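Local atomic coordinates of hypothetical protein AGR_pAT_315 (PDB entry 1VQY), a protein that is of unknown function but belongs to the NIPSNAP family, whose members share the dimeric alpha-beta barrel (ferredoxin-like) fold. Residues Glu29-Gly38 and Phe91-Ile99. Residues are numbered along the deposited sequence; the frame is centred on the assembly and turned at random.
Sequences EYLKLVREEG and FIPRLSVLI
Phe91 enters helix 27-46 as a knob among Leu33, Val34, Glu37 and Gly38, the two helix segments running nearly antiparallel at 159° with axes 10.2 Å apart. Gly38 lays its CA over one ring face, 3.7 Å from the Phe91 centroid, a CH-pi contact. Here the helix widens into a pi-type turn, and Leu33 O accepts from both Glu37 N and Gly38 N.

Apolar contacts continue toward Ile99. Leu95 CD1 reaches Tyr30 CD2 at 3.4 Å, meeting the ring obliquely, and Val34 CG2 at 3.8 Å. Tyr30 swings its ring across to Leu95 because CG lies opposite the backbone N (chi1 178°), while its hydroxyl hydrogen-bonds to Tyr52 on strand 49-55. Leu98 CD1 packs on Leu33 CD1 at 4.1 Å.

The polar component is one salt bridge. Arg94 approaches end-on, NH2 (3.0 Å) and NH1 (3.2 Å) both donating to Glu37 OE1 on its syn side; the carboxylate and guanidinium planes lie 33° apart. Arg94 NE donates a hydrogen bond to Ala90 O, one turn back in the same helix, which should steady the guanidinium.

Apolar contact thus holds the buried centre of this helix pair, whereas its one charged pair, at partly exposed Glu37 and exposed Arg94, lies near solvent and probably contributes modestly.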
loop_
_atom_site.group_PDB
_atom_site.type_symbol
_atom_site.label_atom_id
_atom_site.label_comp_id
_atom_site.label_asym_id
_atom_site.label_seq_id
_atom_site.Cartn_x
_atom_site.Cartn_y
_atom_site.Cartn_z
ATOM N N GLU B 29 3.939 -26.615 -0.858
ATOM C CA GLU B 29 3.180 -27.187 -1.977
ATOM C C GLU B 29 3.478 -26.419 -3.276
ATOM O O GLU B 29 3.752 -27.021 -4.316
ATOM C CB GLU B 29 1.691 -27.159 -1.653
ATOM C CG GLU B 29 0.820 -28.013 -2.552
ATOM C CD GLU B 29 -0.669 -27.921 -2.187
ATOM O OE1 GLU B 29 -0.992 -27.585 -1.022
ATOM O OE2 GLU B 29 -1.514 -28.178 -3.079
ATOM N N TYR B 30 3.438 -25.088 -3.200
ATOM C CA TYR B 30 3.843 -24.221 -4.313
ATOM C C TYR B 30 5.229 -24.604 -4.822
ATOM O O TYR B 30 5.410 -24.871 -6.001
ATOM C CB TYR B 30 3.866 -22.740 -3.896
ATOM C CG TYR B 30 4.321 -21.848 -5.012
ATOM C CD1 TYR B 30 5.690 -21.600 -5.218
ATOM C CD2 TYR B 30 3.406 -21.266 -5.894
ATOM C CE1 TYR B 30 6.128 -20.786 -6.255
ATOM C CE2 TYR B 30 3.840 -20.451 -6.947
ATOM C CZ TYR B 30 5.204 -20.232 -7.125
ATOM O OH TYR B 30 5.676 -19.443 -8.157
ATOM N N LEU B 31 6.197 -24.616 -3.907
ATOM C CA LEU B 31 7.570 -24.956 -4.219
ATOM C C LEU B 31 7.754 -26.334 -4.833
ATOM O O LEU B 31 8.570 -26.510 -5.746
ATOM C CB LEU B 31 8.416 -24.856 -2.953
ATOM C CG LEU B 31 8.731 -23.436 -2.502
ATOM C CD1 LEU B 31 9.582 -23.508 -1.231
ATOM C CD2 LEU B 31 9.418 -22.593 -3.629
ATOM N N LYS B 32 7.001 -27.304 -4.318
ATOM C CA LYS B 32 7.114 -28.686 -4.744
ATOM C C LYS B 32 6.632 -28.840 -6.175
ATOM O O LYS B 32 7.257 -29.536 -6.976
ATOM C CB LYS B 32 6.312 -29.615 -3.824
ATOM C CG LYS B 32 6.347 -31.069 -4.272
ATOM C CD LYS B 32 5.502 -31.997 -3.416
ATOM C CE LYS B 32 6.025 -33.434 -3.564
ATOM N NZ LYS B 32 5.200 -34.427 -2.842
ATOM N N LEU B 33 5.508 -28.219 -6.483
ATOM C CA LEU B 33 5.018 -28.195 -7.857
ATOM C C LEU B 33 6.033 -27.606 -8.834
ATOM O O LEU B 33 6.258 -28.162 -9.908
ATOM C CB LEU B 33 3.712 -27.401 -7.946
ATOM C CG LEU B 33 2.506 -28.201 -7.479
ATOM C CD1 LEU B 33 1.350 -27.259 -7.229
ATOM C CD2 LEU B 33 2.144 -29.272 -8.498
ATOM N N VAL B 34 6.654 -26.498 -8.460
ATOM C CA VAL B 34 7.585 -25.851 -9.359
ATOM C C VAL B 34 8.855 -26.709 -9.475
ATOM O O VAL B 34 9.279 -27.042 -10.588
ATOM C CB VAL B 34 7.876 -24.385 -8.939
ATOM C CG1 VAL B 34 8.922 -23.731 -9.867
ATOM C CG2 VAL B 34 6.578 -23.574 -8.955
ATOM N N ARG B 35 9.422 -27.104 -8.336
ATOM C CA ARG B 35 10.606 -27.989 -8.302
ATOM C C ARG B 35 10.453 -29.220 -9.200
ATOM O O ARG B 35 11.286 -29.479 -10.079
ATOM C CB ARG B 35 10.877 -28.443 -6.859
ATOM C CG ARG B 35 12.110 -29.356 -6.689
ATOM C CD ARG B 35 12.455 -29.650 -5.228
ATOM N NE ARG B 35 12.587 -28.410 -4.464
ATOM C CZ ARG B 35 11.708 -27.948 -3.569
ATOM N NH1 ARG B 35 10.599 -28.614 -3.254
ATOM N NH2 ARG B 35 11.943 -26.800 -2.973
ATOM N N GLU B 36 9.360 -29.952 -8.977
ATOM C CA GLU B 36 9.149 -31.268 -9.566
ATOM C C GLU B 36 8.559 -31.279 -10.980
ATOM O O GLU B 36 8.758 -32.246 -11.713
ATOM C CB GLU B 36 8.263 -32.087 -8.643
ATOM C CG GLU B 36 8.876 -32.328 -7.256
ATOM C CD GLU B 36 8.116 -33.378 -6.448
ATOM O OE1 GLU B 36 7.030 -33.819 -6.879
ATOM O OE2 GLU B 36 8.603 -33.769 -5.370
ATOM N N GLU B 37 7.848 -30.219 -11.369
ATOM C CA GLU B 37 7.201 -30.162 -12.688
ATOM C C GLU B 37 7.418 -28.856 -13.452
ATOM O O GLU B 37 7.881 -28.877 -14.589
ATOM C CB GLU B 37 5.701 -30.401 -12.538
ATOM C CG GLU B 37 5.383 -31.798 -12.086
ATOM C CD GLU B 37 3.914 -32.011 -11.781
ATOM O OE1 GLU B 37 3.077 -31.800 -12.695
ATOM O OE2 GLU B 37 3.615 -32.410 -10.630
ATOM N N GLY B 38 7.093 -27.728 -12.830
ATOM C CA GLY B 38 6.891 -26.486 -13.559
ATOM C C GLY B 38 8.110 -25.860 -14.197
ATOM O O GLY B 38 8.058 -25.431 -15.344
ATOM N N PHE B 91 -0.545 -27.876 -15.991
ATOM C CA PHE B 91 0.230 -27.551 -14.777
ATOM C C PHE B 91 -0.175 -26.244 -14.080
ATOM O O PHE B 91 -0.223 -26.168 -12.831
ATOM C CB PHE B 91 1.740 -27.490 -15.083
ATOM C CG PHE B 91 2.551 -26.954 -13.944
ATOM C CD1 PHE B 91 2.938 -27.781 -12.909
ATOM C CD2 PHE B 91 2.883 -25.595 -13.877
ATOM C CE1 PHE B 91 3.664 -27.272 -11.827
ATOM C CE2 PHE B 91 3.617 -25.081 -12.804
ATOM C CZ PHE B 91 4.005 -25.921 -11.777
ATOM N N ILE B 92 -0.425 -25.213 -14.877
ATOM C CA ILE B 92 -0.623 -23.860 -14.346
ATOM C C ILE B 92 -1.899 -23.635 -13.480
ATOM O O ILE B 92 -1.865 -22.839 -12.534
ATOM C CB ILE B 92 -0.474 -22.794 -15.482
ATOM C CG1 ILE B 92 -0.470 -21.364 -14.915
ATOM C CG2 ILE B 92 -1.553 -22.937 -16.513
ATOM C CD1 ILE B 92 0.638 -21.098 -13.879
ATOM N N PRO B 93 -3.003 -24.351 -13.768
ATOM C CA PRO B 93 -4.155 -24.189 -12.895
ATOM C C PRO B 93 -3.900 -24.709 -11.478
ATOM O O PRO B 93 -4.493 -24.201 -10.534
ATOM C CB PRO B 93 -5.251 -25.036 -13.567
ATOM C CG PRO B 93 -4.756 -25.336 -14.939
ATOM C CD PRO B 93 -3.274 -25.340 -14.828
ATOM N N ARG B 94 -3.046 -25.710 -11.328
ATOM C CA ARG B 94 -2.766 -26.255 -10.006
ATOM C C ARG B 94 -1.858 -25.339 -9.221
ATOM O O ARG B 94 -1.874 -25.350 -7.991
ATOM C CB ARG B 94 -2.092 -27.622 -10.107
ATOM C CG ARG B 94 -2.954 -28.708 -10.691
ATOM C CD ARG B 94 -2.184 -30.007 -10.696
ATOM N NE ARG B 94 -1.449 -30.182 -11.940
ATOM C CZ ARG B 94 -0.264 -30.790 -12.055
ATOM N NH1 ARG B 94 0.374 -31.279 -10.984
ATOM N NH2 ARG B 94 0.292 -30.911 -13.265
ATOM N N LEU B 95 -1.031 -24.585 -9.931
ATOM C CA LEU B 95 -0.159 -23.626 -9.287
ATOM C C LEU B 95 -0.914 -22.328 -8.954
ATOM O O LEU B 95 -0.807 -21.802 -7.855
ATOM C CB LEU B 95 1.017 -23.307 -10.193
ATOM C CG LEU B 95 2.129 -22.552 -9.476
ATOM C CD1 LEU B 95 2.853 -23.470 -8.482
ATOM C CD2 LEU B 95 3.088 -21.959 -10.489
ATOM N N SER B 96 -1.674 -21.830 -9.922
ATOM C CA SER B 96 -2.378 -20.541 -9.807
ATOM C C SER B 96 -3.366 -20.467 -8.661
ATOM O O SER B 96 -3.594 -19.397 -8.118
ATOM C CB SER B 96 -3.145 -20.253 -11.098
ATOM O OG SER B 96 -2.251 -20.157 -12.182
ATOM N N VAL B 97 -3.980 -21.594 -8.327
ATOM C CA VAL B 97 -4.902 -21.638 -7.194
ATOM C C VAL B 97 -4.202 -21.403 -5.825
ATOM O O VAL B 97 -4.858 -21.071 -4.836
ATOM C CB VAL B 97 -5.694 -22.967 -7.166
ATOM C CG1 VAL B 97 -4.798 -24.131 -6.832
ATOM C CG2 VAL B 97 -6.858 -22.874 -6.154
ATOM N N LEU B 98 -2.882 -21.563 -5.772
ATOM C CA LEU B 98 -2.137 -21.390 -4.527
ATOM C C LEU B 98 -1.652 -19.957 -4.345
ATOM O O LEU B 98 -1.089 -19.629 -3.302
ATOM C CB LEU B 98 -0.923 -22.311 -4.515
ATOM C CG LEU B 98 -1.149 -23.825 -4.546
ATOM C CD1 LEU B 98 0.193 -24.526 -4.451
ATOM C CD2 LEU B 98 -2.057 -24.260 -3.414
ATOM N N ILE B 99 -1.876 -19.120 -5.363
ATOM C CA ILE B 99 -1.374 -17.747 -5.402
ATOM C C ILE B 99 -2.465 -16.785 -4.941
ATOM O O ILE B 99 -3.559 -16.772 -5.501
ATOM C CB ILE B 99 -0.878 -17.369 -6.840
ATOM C CG1 ILE B 99 0.277 -18.286 -7.251
ATOM C CG2 ILE B 99 -0.410 -15.922 -6.893
ATOM C CD1 ILE B 99 0.610 -18.285 -8.710
#